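Local coordinates for protein ribonuclease (PDB 1IYB) that probably cleaves RNA as a plant ribonuclease of the T2 family and binds guanosine-5'-monophosphate in its guanine-recognition site, at residues A134-D139 with K149-S154; Y143-I148 with P160-N165. All coordinates share one frame; numbering follows the deposited sequence.

Interaction 1 of 2, residues A134-D139 with K149-S154. Unlike the reference sequence in segment 134-139: H137 (reference Asn).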
loop_
_atom_site.group_PDB
_atom_site.type_symbol
_atom_site.label_atom_id
_atom_site.label_comp_id
_atom_site.label_asym_id
_atom_site.label_seq_id
_atom_site.Cartn_x
_atom_site.Cartn_y
_atom_site.Cartn_z
ATOM N N ALA A 134 -27.854 21.341 -10.643
ATOM C CA ALA A 134 -27.486 22.592 -9.990
ATOM C C ALA A 134 -26.749 23.533 -10.944
ATOM O O ALA A 134 -26.164 24.528 -10.518
ATOM C CB ALA A 134 -26.618 22.304 -8.763
ATOM N N GLY A 135 -26.775 23.216 -12.234
ATOM C CA GLY A 135 -26.114 24.065 -13.209
ATOM C C GLY A 135 -24.613 23.865 -13.320
ATOM O O GLY A 135 -23.904 24.724 -13.840
ATOM N N ILE A 136 -24.131 22.730 -12.825
ATOM C CA ILE A 136 -22.709 22.403 -12.872
ATOM C C ILE A 136 -22.549 21.295 -13.908
ATOM O O ILE A 136 -22.836 20.133 -13.634
ATOM C CB ILE A 136 -22.218 21.927 -11.480
ATOM C CG1 ILE A 136 -22.471 23.036 -10.452
ATOM C CG2 ILE A 136 -20.737 21.567 -11.529
ATOM C CD1 ILE A 136 -22.188 22.645 -9.010
ATOM N N HIS A 137 -22.105 21.667 -15.105
ATOM C CA HIS A 137 -21.956 20.700 -16.187
ATOM C C HIS A 137 -20.520 20.462 -16.628
ATOM O O HIS A 137 -19.651 21.321 -16.469
ATOM C CB HIS A 137 -22.767 21.140 -17.411
ATOM C CG HIS A 137 -24.141 21.632 -17.086
ATOM N ND1 HIS A 137 -24.416 22.960 -16.841
ATOM C CD2 HIS A 137 -25.315 20.973 -16.951
ATOM C CE1 HIS A 137 -25.701 23.100 -16.570
ATOM N NE2 HIS A 137 -26.270 21.909 -16.630
ATOM N N PRO A 138 -20.255 19.272 -17.190
ATOM C CA PRO A 138 -18.921 18.905 -17.669
ATOM C C PRO A 138 -18.703 19.518 -19.050
ATOM O O PRO A 138 -18.635 18.812 -20.060
ATOM C CB PRO A 138 -18.982 17.382 -17.702
ATOM C CG PRO A 138 -20.397 17.124 -18.096
ATOM C CD PRO A 138 -21.172 18.118 -17.250
ATOM N N ASP A 139 -18.606 20.844 -19.074
ATOM C CA ASP A 139 -18.420 21.596 -20.310
ATOM C C ASP A 139 -17.086 22.335 -20.363
ATOM O O ASP A 139 -16.927 23.283 -21.133
ATOM C CB ASP A 139 -19.555 22.610 -20.470
ATOM C CG ASP A 139 -19.769 23.448 -19.219
ATOM O OD1 ASP A 139 -18.793 23.672 -18.470
ATOM O OD2 ASP A 139 -20.915 23.891 -18.989
ATOM N N LYS A 149 -19.503 20.702 -3.661
ATOM C CA LYS A 149 -19.764 20.016 -2.399
ATOM C C LYS A 149 -21.201 20.220 -1.931
ATOM O O LYS A 149 -21.886 19.270 -1.553
ATOM C CB LYS A 149 -18.827 20.537 -1.307
ATOM C CG LYS A 149 -17.373 20.155 -1.460
ATOM C CD LYS A 149 -16.558 20.775 -0.335
ATOM C CE LYS A 149 -15.105 20.344 -0.379
ATOM N NZ LYS A 149 -14.348 20.902 0.779
ATOM N N ASN A 150 -21.659 21.467 -1.964
ATOM C CA ASN A 150 -23.001 21.779 -1.492
ATOM C C ASN A 150 -24.133 21.283 -2.378
ATOM O O ASN A 150 -25.213 20.966 -1.881
ATOM C CB ASN A 150 -23.121 23.283 -1.231
ATOM C CG ASN A 150 -22.194 23.748 -0.117
ATOM O OD1 ASN A 150 -21.872 22.980 0.793
ATOM N ND2 ASN A 150 -21.773 25.006 -0.174
ATOM N N ALA A 151 -23.895 21.199 -3.682
ATOM C CA ALA A 151 -24.916 20.696 -4.589
ATOM C C ALA A 151 -25.160 19.231 -4.228
ATOM O O ALA A 151 -26.295 18.763 -4.187
ATOM C CB ALA A 151 -24.443 20.810 -6.032
ATOM N N ILE A 152 -24.075 18.513 -3.952
ATOM C CA ILE A 152 -24.175 17.106 -3.591
ATOM C C ILE A 152 -24.785 16.928 -2.200
ATOM O O ILE A 152 -25.638 16.065 -1.998
ATOM C CB ILE A 152 -22.787 16.436 -3.659
ATOM C CG1 ILE A 152 -22.307 16.432 -5.116
ATOM C CG2 ILE A 152 -22.854 15.019 -3.100
ATOM C CD1 ILE A 152 -20.841 16.102 -5.276
ATOM N N ARG A 153 -24.365 17.757 -1.251
ATOM C CA ARG A 153 -24.897 17.664 0.102
ATOM C C ARG A 153 -26.406 17.897 0.121
ATOM O O ARG A 153 -27.143 17.186 0.801
ATOM C CB ARG A 153 -24.210 18.676 1.019
ATOM C CG ARG A 153 -24.661 18.567 2.466
ATOM C CD ARG A 153 -23.943 19.570 3.349
ATOM N NE ARG A 153 -24.231 20.947 2.963
ATOM C CZ ARG A 153 -23.743 22.013 3.589
ATOM N NH1 ARG A 153 -22.939 21.860 4.635
ATOM N NH2 ARG A 153 -24.056 23.232 3.167
ATOM N N SER A 154 -26.870 18.894 -0.627
ATOM C CA SER A 154 -28.296 19.190 -0.671
ATOM C C SER A 154 -29.087 18.032 -1.273
ATOM O O SER A 154 -30.237 17.794 -0.901
ATOM C CB SER A 154 -28.554 20.456 -1.495
ATOM O OG SER A 154 -27.963 21.588 -0.886
#
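A134 and A151 mark the closest approach of the two backbones, their CA atoms 6.3 Å apart where the chain leaving helix 127-133 passes helix 145-156. Both CB atoms point across the gap and meet methyl to methyl, A134 CB lying 3.8 Å from A151 CB. Alanine suits each side, since its single methyl fills the little space between such close backbones. I136 reaches the same methyl from further along the loop: its CG1 is anti to the carbonyl carbon (chi1 -59°) and the chain beyond is extended, which carries CD1 to within 4.2 Å of A151 CB. The A151 methyl is thus touched by two side chains of the loop, and no hydrogen bond crosses between the segments. The contact is slight, burying 77 Å² in all.

G135 makes the turn between the two hydrophobic residues. It is the C-prime residue of a Schellman motif that ends helix 127-133, with I136 N bonded to L131 O and G135 N to Q132 O. Its positive phi of 81° would press a beta carbon against the preceding carbonyl oxygen, a difficulty glycine avoids. The reversal lets the buried I136 fold back, its branched side chain touching L131 and F205 as well as A151. The loop just after helix 127-133 therefore rests on the middle of helix 145-156, and the chain goes on from that loop into strand 142-144.

Interaction 2 of 2, residues Y143-I148 with P160-N165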
loop_
_atom_site.group_PDB
_atom_site.type_symbol
_atom_site.label_atom_id
_atom_site.label_comp_id
_atom_site.label_asym_id
_atom_site.label_seq_id
_atom_site.Cartn_x
_atom_site.Cartn_y
_atom_site.Cartn_z
ATOM N N TYR A 143 -15.821 25.790 -11.763
ATOM C CA TYR A 143 -16.801 25.903 -10.696
ATOM C C TYR A 143 -16.099 25.946 -9.351
ATOM O O TYR A 143 -14.998 25.418 -9.203
ATOM C CB TYR A 143 -17.760 24.708 -10.740
ATOM C CG TYR A 143 -18.422 24.514 -12.084
ATOM C CD1 TYR A 143 -17.776 23.828 -13.115
ATOM C CD2 TYR A 143 -19.675 25.062 -12.345
ATOM C CE1 TYR A 143 -18.364 23.695 -14.375
ATOM C CE2 TYR A 143 -20.270 24.936 -13.597
ATOM C CZ TYR A 143 -19.613 24.254 -14.606
ATOM O OH TYR A 143 -20.202 24.137 -15.843
ATOM N N SER A 144 -16.733 26.572 -8.367
ATOM C CA SER A 144 -16.128 26.652 -7.051
ATOM C C SER A 144 -16.240 25.293 -6.383
ATOM O O SER A 144 -17.212 24.564 -6.587
ATOM C CB SER A 144 -16.819 27.711 -6.184
ATOM O OG SER A 144 -18.133 27.324 -5.833
ATOM N N LEU A 145 -15.232 24.957 -5.589
ATOM C CA LEU A 145 -15.214 23.690 -4.879
ATOM C C LEU A 145 -16.449 23.580 -3.984
ATOM O O LEU A 145 -17.105 22.536 -3.926
ATOM C CB LEU A 145 -13.939 23.596 -4.041
ATOM C CG LEU A 145 -13.756 22.372 -3.151
ATOM C CD1 LEU A 145 -13.749 21.109 -3.997
ATOM C CD2 LEU A 145 -12.449 22.517 -2.382
ATOM N N ASN A 146 -16.774 24.668 -3.295
ATOM C CA ASN A 146 -17.927 24.672 -2.409
ATOM C C ASN A 146 -19.264 24.464 -3.125
ATOM O O ASN A 146 -20.175 23.849 -2.568
ATOM C CB ASN A 146 -17.967 25.972 -1.602
ATOM C CG ASN A 146 -16.938 26.004 -0.491
ATOM O OD1 ASN A 146 -16.861 25.083 0.325
ATOM N ND2 ASN A 146 -16.146 27.072 -0.445
ATOM N N SER A 147 -19.390 24.962 -4.353
ATOM C CA SER A 147 -20.637 24.791 -5.095
ATOM C C SER A 147 -20.856 23.311 -5.401
ATOM O O SER A 147 -21.981 22.810 -5.356
ATOM C CB SER A 147 -20.609 25.591 -6.405
ATOM O OG SER A 147 -19.744 25.005 -7.364
ATOM N N ILE A 148 -19.763 22.617 -5.702
ATOM C CA ILE A 148 -19.812 21.197 -6.017
ATOM C C ILE A 148 -20.173 20.396 -4.766
ATOM O O ILE A 148 -21.048 19.529 -4.800
ATOM C CB ILE A 148 -18.445 20.724 -6.583
ATOM C CG1 ILE A 148 -18.183 21.407 -7.931
ATOM C CG2 ILE A 148 -18.422 19.205 -6.739
ATOM C CD1 ILE A 148 -16.772 21.204 -8.462
ATOM N N PRO A 160 -19.733 15.471 0.684
ATOM C CA PRO A 160 -18.780 14.628 -0.037
ATOM C C PRO A 160 -17.336 15.100 0.075
ATOM O O PRO A 160 -17.057 16.230 0.484
ATOM C CB PRO A 160 -19.272 14.731 -1.470
ATOM C CG PRO A 160 -19.645 16.181 -1.548
ATOM C CD PRO A 160 -20.420 16.388 -0.247
ATOM N N GLY A 161 -16.425 14.210 -0.299
ATOM C CA GLY A 161 -15.011 14.529 -0.325
ATOM C C GLY A 161 -14.702 14.724 -1.798
ATOM O O GLY A 161 -15.151 13.932 -2.633
ATOM N N ILE A 162 -13.961 15.774 -2.133
ATOM C CA ILE A 162 -13.627 16.054 -3.525
ATOM C C ILE A 162 -12.119 15.966 -3.770
ATOM O O ILE A 162 -11.333 16.599 -3.066
ATOM C CB ILE A 162 -14.106 17.467 -3.935
ATOM C CG1 ILE A 162 -15.583 17.650 -3.576
ATOM C CG2 ILE A 162 -13.887 17.674 -5.426
ATOM C CD1 ILE A 162 -16.525 16.684 -4.274
ATOM N N GLU A 163 -11.725 15.182 -4.771
ATOM C CA GLU A 163 -10.314 15.023 -5.114
ATOM C C GLU A 163 -10.079 15.573 -6.509
ATOM O O GLU A 163 -10.878 15.340 -7.417
ATOM C CB GLU A 163 -9.910 13.546 -5.096
ATOM C CG GLU A 163 -8.419 13.322 -5.303
ATOM C CD GLU A 163 -8.075 11.880 -5.632
ATOM O OE1 GLU A 163 -8.863 10.980 -5.277
ATOM O OE2 GLU A 163 -7.010 11.650 -6.240
ATOM N N CYS A 164 -8.975 16.292 -6.676
ATOM C CA CYS A 164 -8.622 16.879 -7.960
ATOM C C CYS A 164 -7.281 16.375 -8.458
ATOM O O CYS A 164 -6.454 15.905 -7.680
ATOM C CB CYS A 164 -8.538 18.406 -7.839
ATOM S SG CYS A 164 -10.128 19.201 -7.464
ATOM N N ASN A 165 -7.091 16.449 -9.768
ATOM C CA ASN A 165 -5.818 16.094 -10.375
ATOM C C ASN A 165 -5.566 17.200 -11.394
ATOM O O ASN A 165 -6.326 18.169 -11.450
ATOM C CB ASN A 165 -5.835 14.687 -11.008
ATOM C CG ASN A 165 -6.659 14.590 -12.286
ATOM O OD1 ASN A 165 -6.512 13.624 -13.040
ATOM N ND2 ASN A 165 -7.524 15.556 -12.528
#
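L145 and I148 pack on I162 in a buried, wholly apolar helix-on-sheet contact, where the first turn of helix 145-156 lies against strand 161-166, an outermost strand of the four-stranded antiparallel sheet. The L145 side chain runs past that of I162 in the opposite sense. With CG anti to the backbone N (chi1 177°), L145 sends CD1 against the branch point of I162, where L145 CD1 lies 3.7 Å from both I162 CB and I162 CG2. One turn on, I148 CG2 meets I162 CD1 at 4.0 Å. I162 therefore offers its beta branch to the leucine and the end of its longer arm to the isoleucine, a use of both branches that suits isoleucine to this place.

The helix start is held by serines. S144, at the N-cap, accepts from S147 N through OG at 3.1 Å, and S147 OG gives its proton to S144 O at 2.7 Å. Short hydroxyl side chains can reach backbone groups in this way at a helix start.

On the strand, the alternation of residues turns E163 away from the helix, where OE1 bonds to Y178 and Q176 and the side chain touches Y175, a residue of the guanosine-5'-monophosphate pocket. C164, disulfide-bonded to C199, and I203 extend the apolar layer beside I148. A helix laid by its leucine and isoleucine side chains on an antiparallel sheet is characteristic of alpha+beta folds, to which the ribonuclease T2 family belongs.

In the fold
The centres of interactions 1 and 2 lie about 9 Å apart, on the same side of the chain's centre, and both use helix 145-156. Their segments alternate along the chain: 134-139, 143-148, 149-154, 160-165. The helix thus meets the preceding loop through A151 in its middle and the edge strand of the four-stranded sheet through its first turn. Y143 also joins the two directly, its CE2 lying 3.6 Å from I136 CA while its OH probably hydrogen-bonds to H137 O. Together they link the loop after helix 127-133, helix 145-156 and strand 161-166, whose sheet also contributes Y175 to the nucleotide pocket.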